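Local coordinates for protein hypothetical hydrolase (Bacteroides thetaiotaomicron, PDB 3TC9) that is of uncharacterised function but, joining an immunoglobulin-like domain to a six-bladed beta-propeller, probably serves as an auxiliary nutrient-binding protein, at residues Y153-R162 with T173-I184. Numbering follows the deposited sequence.
Sequences YLVGEQHPTR and TVYSGLSKVRTI. With EDO (1,2-ethanediol), chain U; PO4 (phosphate ion), chain Q.
The Tyr153 ring meets Val174 at its edge: CE1 lies 3.7 Å from Val174 CG2, which sits in the ring plane, while Phe216 packs against Tyr153 edge-to-face. Of the other flat groups, the His159 ring carries Gln158 CG over one face and a phosphate, probably from the crystallisation liquor, at its edge, where His159 NE2 donates to phosphate O3 at 2.7 Å; the Arg182 guanidinium has 1,2-ethanediol C1 at its edge, and its NH1 forms salt bridges with Asp198 and Glu272. The setting is a six-bladed beta-propeller, where 173-184 leaves one blade's sheet at strand 170-175 and enters the next at strand 181-186. Between the sheets, Val155 CG1 is pressed to 3.4 Å from Ile184 CG1, tighter than usual, and lies 3.6 Å from Val181 CG1; chi1 of -164° turns Val181 CG1 away from its own N and toward Val155. Within the blade, a classic beta bulge sets Val174 and Tyr175 opposite Thr161: Thr161 O accepts Val174 N at 2.8 Å and, weakly, Tyr175 N. In the type II' turn Gly156-His159, Gln158 NE2 also donates to the phosphate. Arg418 forms a salt bridge with Glu157. In the single antiparallel bridge Glu157-Val181, Val181 N donates to Glu157 O at 3.0 Å, from 45° out of the carbonyl plane.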
loop_
_atom_site.group_PDB
_atom_site.type_symbol
_atom_site.label_atom_id
_atom_site.label_comp_id
_atom_site.label_asym_id
_atom_site.label_seq_id
_atom_site.Cartn_x
_atom_site.Cartn_y
_atom_site.Cartn_z
ATOM N N TYR B 153 23.752 5.936 1.214
ATOM C CA TYR B 153 24.940 6.289 1.989
ATOM C C TYR B 153 24.902 5.635 3.358
ATOM O O TYR B 153 23.817 5.375 3.909
ATOM C CB TYR B 153 25.077 7.818 2.125
ATOM C CG TYR B 153 25.438 8.489 0.819
ATOM C CD1 TYR B 153 26.765 8.618 0.425
ATOM C CD2 TYR B 153 24.450 8.952 -0.046
ATOM C CE1 TYR B 153 27.105 9.200 -0.795
ATOM C CE2 TYR B 153 24.778 9.559 -1.256
ATOM C CZ TYR B 153 26.110 9.692 -1.621
ATOM O OH TYR B 153 26.444 10.283 -2.812
ATOM N N LEU B 154 26.092 5.387 3.911
ATOM C CA LEU B 154 26.267 4.799 5.238
ATOM C C LEU B 154 27.460 5.451 5.936
ATOM O O LEU B 154 28.414 5.847 5.268
ATOM C CB LEU B 154 26.420 3.251 5.179
ATOM C CG LEU B 154 27.690 2.635 4.512
ATOM C CD1 LEU B 154 28.861 2.481 5.518
ATOM C CD2 LEU B 154 27.398 1.253 3.981
ATOM N N VAL B 155 27.420 5.534 7.273
ATOM C CA VAL B 155 28.518 6.018 8.106
ATOM C C VAL B 155 28.868 4.853 9.018
ATOM O O VAL B 155 27.993 4.058 9.330
ATOM C CB VAL B 155 28.260 7.352 8.864
ATOM C CG1 VAL B 155 28.182 8.526 7.895
ATOM C CG2 VAL B 155 27.024 7.286 9.758
ATOM N N GLY B 156 30.132 4.732 9.400
ATOM C CA GLY B 156 30.589 3.579 10.162
ATOM C C GLY B 156 31.429 3.840 11.381
ATOM O O GLY B 156 32.339 3.055 11.655
ATOM N N GLU B 157 31.095 4.899 12.160
ATOM C CA GLU B 157 31.811 5.324 13.374
ATOM C C GLU B 157 33.263 5.640 13.002
ATOM O O GLU B 157 33.486 6.615 12.279
ATOM C CB GLU B 157 31.694 4.306 14.529
ATOM C CG GLU B 157 30.421 4.475 15.348
ATOM C CD GLU B 157 30.047 3.380 16.334
ATOM O OE1 GLU B 157 30.847 2.435 16.539
ATOM O OE2 GLU B 157 28.939 3.482 16.914
ATOM N N GLN B 158 34.226 4.798 13.420
ATOM C CA GLN B 158 35.631 5.000 13.083
ATOM C C GLN B 158 35.916 4.615 11.615
ATOM O O GLN B 158 36.903 5.086 11.053
ATOM C CB GLN B 158 36.561 4.234 14.054
ATOM C CG GLN B 158 36.579 2.709 13.907
ATOM C CD GLN B 158 35.659 1.990 14.860
ATOM O OE1 GLN B 158 34.580 2.460 15.239
ATOM N NE2 GLN B 158 36.047 0.792 15.221
ATOM N N HIS B 159 35.039 3.772 11.005
ATOM C CA HIS B 159 35.195 3.282 9.641
ATOM C C HIS B 159 34.701 4.325 8.630
ATOM O O HIS B 159 33.970 5.227 9.030
ATOM C CB HIS B 159 34.484 1.935 9.480
ATOM C CG HIS B 159 35.015 0.892 10.403
ATOM N ND1 HIS B 159 36.211 0.245 10.151
ATOM C CD2 HIS B 159 34.512 0.440 11.573
ATOM C CE1 HIS B 159 36.388 -0.588 11.162
ATOM N NE2 HIS B 159 35.392 -0.508 12.041
ATOM N N PRO B 160 35.106 4.252 7.339
ATOM C CA PRO B 160 34.715 5.308 6.395
ATOM C C PRO B 160 33.229 5.421 6.055
ATOM O O PRO B 160 32.451 4.480 6.221
ATOM C CB PRO B 160 35.476 4.930 5.118
ATOM C CG PRO B 160 36.540 4.005 5.538
ATOM C CD PRO B 160 35.986 3.261 6.682
ATOM N N THR B 161 32.859 6.616 5.553
ATOM C CA THR B 161 31.562 6.953 4.997
ATOM C C THR B 161 31.586 6.350 3.613
ATOM O O THR B 161 32.540 6.568 2.860
ATOM C CB THR B 161 31.330 8.456 5.042
ATOM O OG1 THR B 161 31.393 8.853 6.417
ATOM C CG2 THR B 161 29.979 8.858 4.439
ATOM N N ARG B 162 30.602 5.508 3.306
ATOM C CA ARG B 162 30.637 4.808 2.042
ATOM C C ARG B 162 29.332 4.971 1.269
ATOM O O ARG B 162 28.346 5.484 1.803
ATOM C CB ARG B 162 30.979 3.329 2.291
ATOM C CG ARG B 162 32.364 3.183 2.943
ATOM C CD ARG B 162 32.853 1.767 2.992
ATOM N NE ARG B 162 33.150 1.265 1.658
ATOM C CZ ARG B 162 33.671 0.069 1.410
ATOM N NH1 ARG B 162 33.947 -0.763 2.407
ATOM N NH2 ARG B 162 33.923 -0.303 0.165
ATOM N N THR B 173 34.081 4.490 -1.340
ATOM C CA THR B 173 34.353 5.258 -0.126
ATOM C C THR B 173 34.164 6.737 -0.467
ATOM O O THR B 173 34.700 7.213 -1.473
ATOM C CB THR B 173 35.754 4.901 0.397
ATOM O OG1 THR B 173 35.773 3.499 0.664
ATOM C CG2 THR B 173 36.128 5.657 1.668
ATOM N N VAL B 174 33.404 7.452 0.363
ATOM C CA VAL B 174 33.096 8.865 0.162
ATOM C C VAL B 174 34.055 9.738 0.997
ATOM O O VAL B 174 34.579 10.718 0.470
ATOM C CB VAL B 174 31.595 9.108 0.488
ATOM C CG1 VAL B 174 31.292 10.568 0.798
ATOM C CG2 VAL B 174 30.708 8.595 -0.647
ATOM N N TYR B 175 34.298 9.379 2.275
ATOM C CA TYR B 175 35.185 10.146 3.150
ATOM C C TYR B 175 35.725 9.281 4.296
ATOM O O TYR B 175 34.961 8.554 4.922
ATOM C CB TYR B 175 34.455 11.385 3.706
ATOM C CG TYR B 175 35.410 12.416 4.260
ATOM C CD1 TYR B 175 35.973 13.387 3.439
ATOM C CD2 TYR B 175 35.784 12.400 5.601
ATOM C CE1 TYR B 175 36.875 14.325 3.939
ATOM C CE2 TYR B 175 36.692 13.324 6.109
ATOM C CZ TYR B 175 37.227 14.295 5.278
ATOM O OH TYR B 175 38.105 15.222 5.797
ATOM N N SER B 176 37.038 9.374 4.571
ATOM C CA SER B 176 37.730 8.628 5.628
ATOM C C SER B 176 38.422 9.583 6.610
ATOM O O SER B 176 38.668 10.738 6.268
ATOM C CB SER B 176 38.780 7.696 5.024
ATOM O OG SER B 176 38.295 6.958 3.917
ATOM N N GLY B 177 38.742 9.098 7.808
ATOM C CA GLY B 177 39.483 9.887 8.784
ATOM C C GLY B 177 38.810 10.366 10.049
ATOM O O GLY B 177 39.518 10.620 11.023
ATOM N N LEU B 178 37.478 10.548 10.045
ATOM C CA LEU B 178 36.763 11.013 11.243
ATOM C C LEU B 178 36.683 9.880 12.269
ATOM O O LEU B 178 36.417 8.727 11.910
ATOM C CB LEU B 178 35.370 11.564 10.913
ATOM C CG LEU B 178 35.312 12.790 10.001
ATOM C CD1 LEU B 178 33.881 13.037 9.519
ATOM C CD2 LEU B 178 35.868 14.024 10.694
ATOM N N SER B 179 36.948 10.222 13.536
ATOM C CA SER B 179 37.060 9.320 14.688
ATOM C C SER B 179 35.801 8.527 15.038
ATOM O O SER B 179 35.941 7.353 15.397
ATOM C CB SER B 179 37.504 10.091 15.925
ATOM O OG SER B 179 36.571 11.098 16.270
ATOM N N LYS B 180 34.598 9.167 15.035
ATOM C CA LYS B 180 33.364 8.465 15.418
ATOM C C LYS B 180 32.112 9.107 14.776
ATOM O O LYS B 180 31.368 9.822 15.448
ATOM C CB LYS B 180 33.241 8.420 16.952
ATOM C CG LYS B 180 32.311 7.340 17.494
ATOM C CD LYS B 180 32.206 7.478 19.013
ATOM C CE LYS B 180 31.373 6.401 19.650
ATOM N NZ LYS B 180 30.909 6.797 21.009
ATOM N N VAL B 181 31.874 8.820 13.479
ATOM C CA VAL B 181 30.726 9.347 12.739
ATOM C C VAL B 181 29.429 8.605 13.155
ATOM O O VAL B 181 29.337 7.388 13.014
ATOM C CB VAL B 181 30.926 9.322 11.224
ATOM C CG1 VAL B 181 29.896 10.217 10.552
ATOM C CG2 VAL B 181 32.341 9.752 10.858
ATOM N N ARG B 182 28.424 9.362 13.623
ATOM C CA ARG B 182 27.206 8.806 14.190
ATOM C C ARG B 182 25.997 8.818 13.272
ATOM O O ARG B 182 25.253 7.843 13.244
ATOM C CB ARG B 182 26.849 9.568 15.486
ATOM C CG ARG B 182 27.904 9.487 16.594
ATOM C CD ARG B 182 28.198 8.054 17.032
ATOM N NE ARG B 182 26.993 7.369 17.496
ATOM C CZ ARG B 182 26.618 7.288 18.771
ATOM N NH1 ARG B 182 27.371 7.816 19.729
ATOM N NH2 ARG B 182 25.507 6.649 19.100
ATOM N N THR B 183 25.747 9.936 12.589
ATOM C CA THR B 183 24.563 10.082 11.757
ATOM C C THR B 183 24.855 10.791 10.457
ATOM O O THR B 183 25.926 11.371 10.275
ATOM C CB THR B 183 23.415 10.866 12.516
ATOM O OG1 THR B 183 23.822 12.196 12.858
ATOM C CG2 THR B 183 22.859 10.131 13.738
ATOM N N ILE B 184 23.838 10.729 9.567
ATOM C CA ILE B 184 23.693 11.370 8.266
ATOM C C ILE B 184 22.333 11.991 8.202
ATOM O O ILE B 184 21.323 11.312 8.457
ATOM C CB ILE B 184 23.845 10.415 7.033
ATOM C CG1 ILE B 184 24.963 9.410 7.152
ATOM C CG2 ILE B 184 23.850 11.177 5.677
ATOM C CD1 ILE B 184 24.561 8.056 6.629
HETATM C C1 EDO U . 24.717 5.353 15.947
HETATM O O1 EDO U . 24.618 6.617 15.302
HETATM C C2 EDO U . 23.359 4.687 15.798
HETATM O O2 EDO U . 23.487 3.467 15.061
HETATM P P PO4 Q . 35.189 -2.772 15.124
HETATM O O1 PO4 Q . 34.569 -4.161 15.526
HETATM O O2 PO4 Q . 35.111 -1.801 16.364
HETATM O O3 PO4 Q . 34.429 -2.166 13.908
HETATM O O4 PO4 Q . 36.692 -2.890 14.669
HETATM O O HOH W 1 35.170 7.863 9.693
HETATM O O HOH W 2 34.512 9.071 7.515
#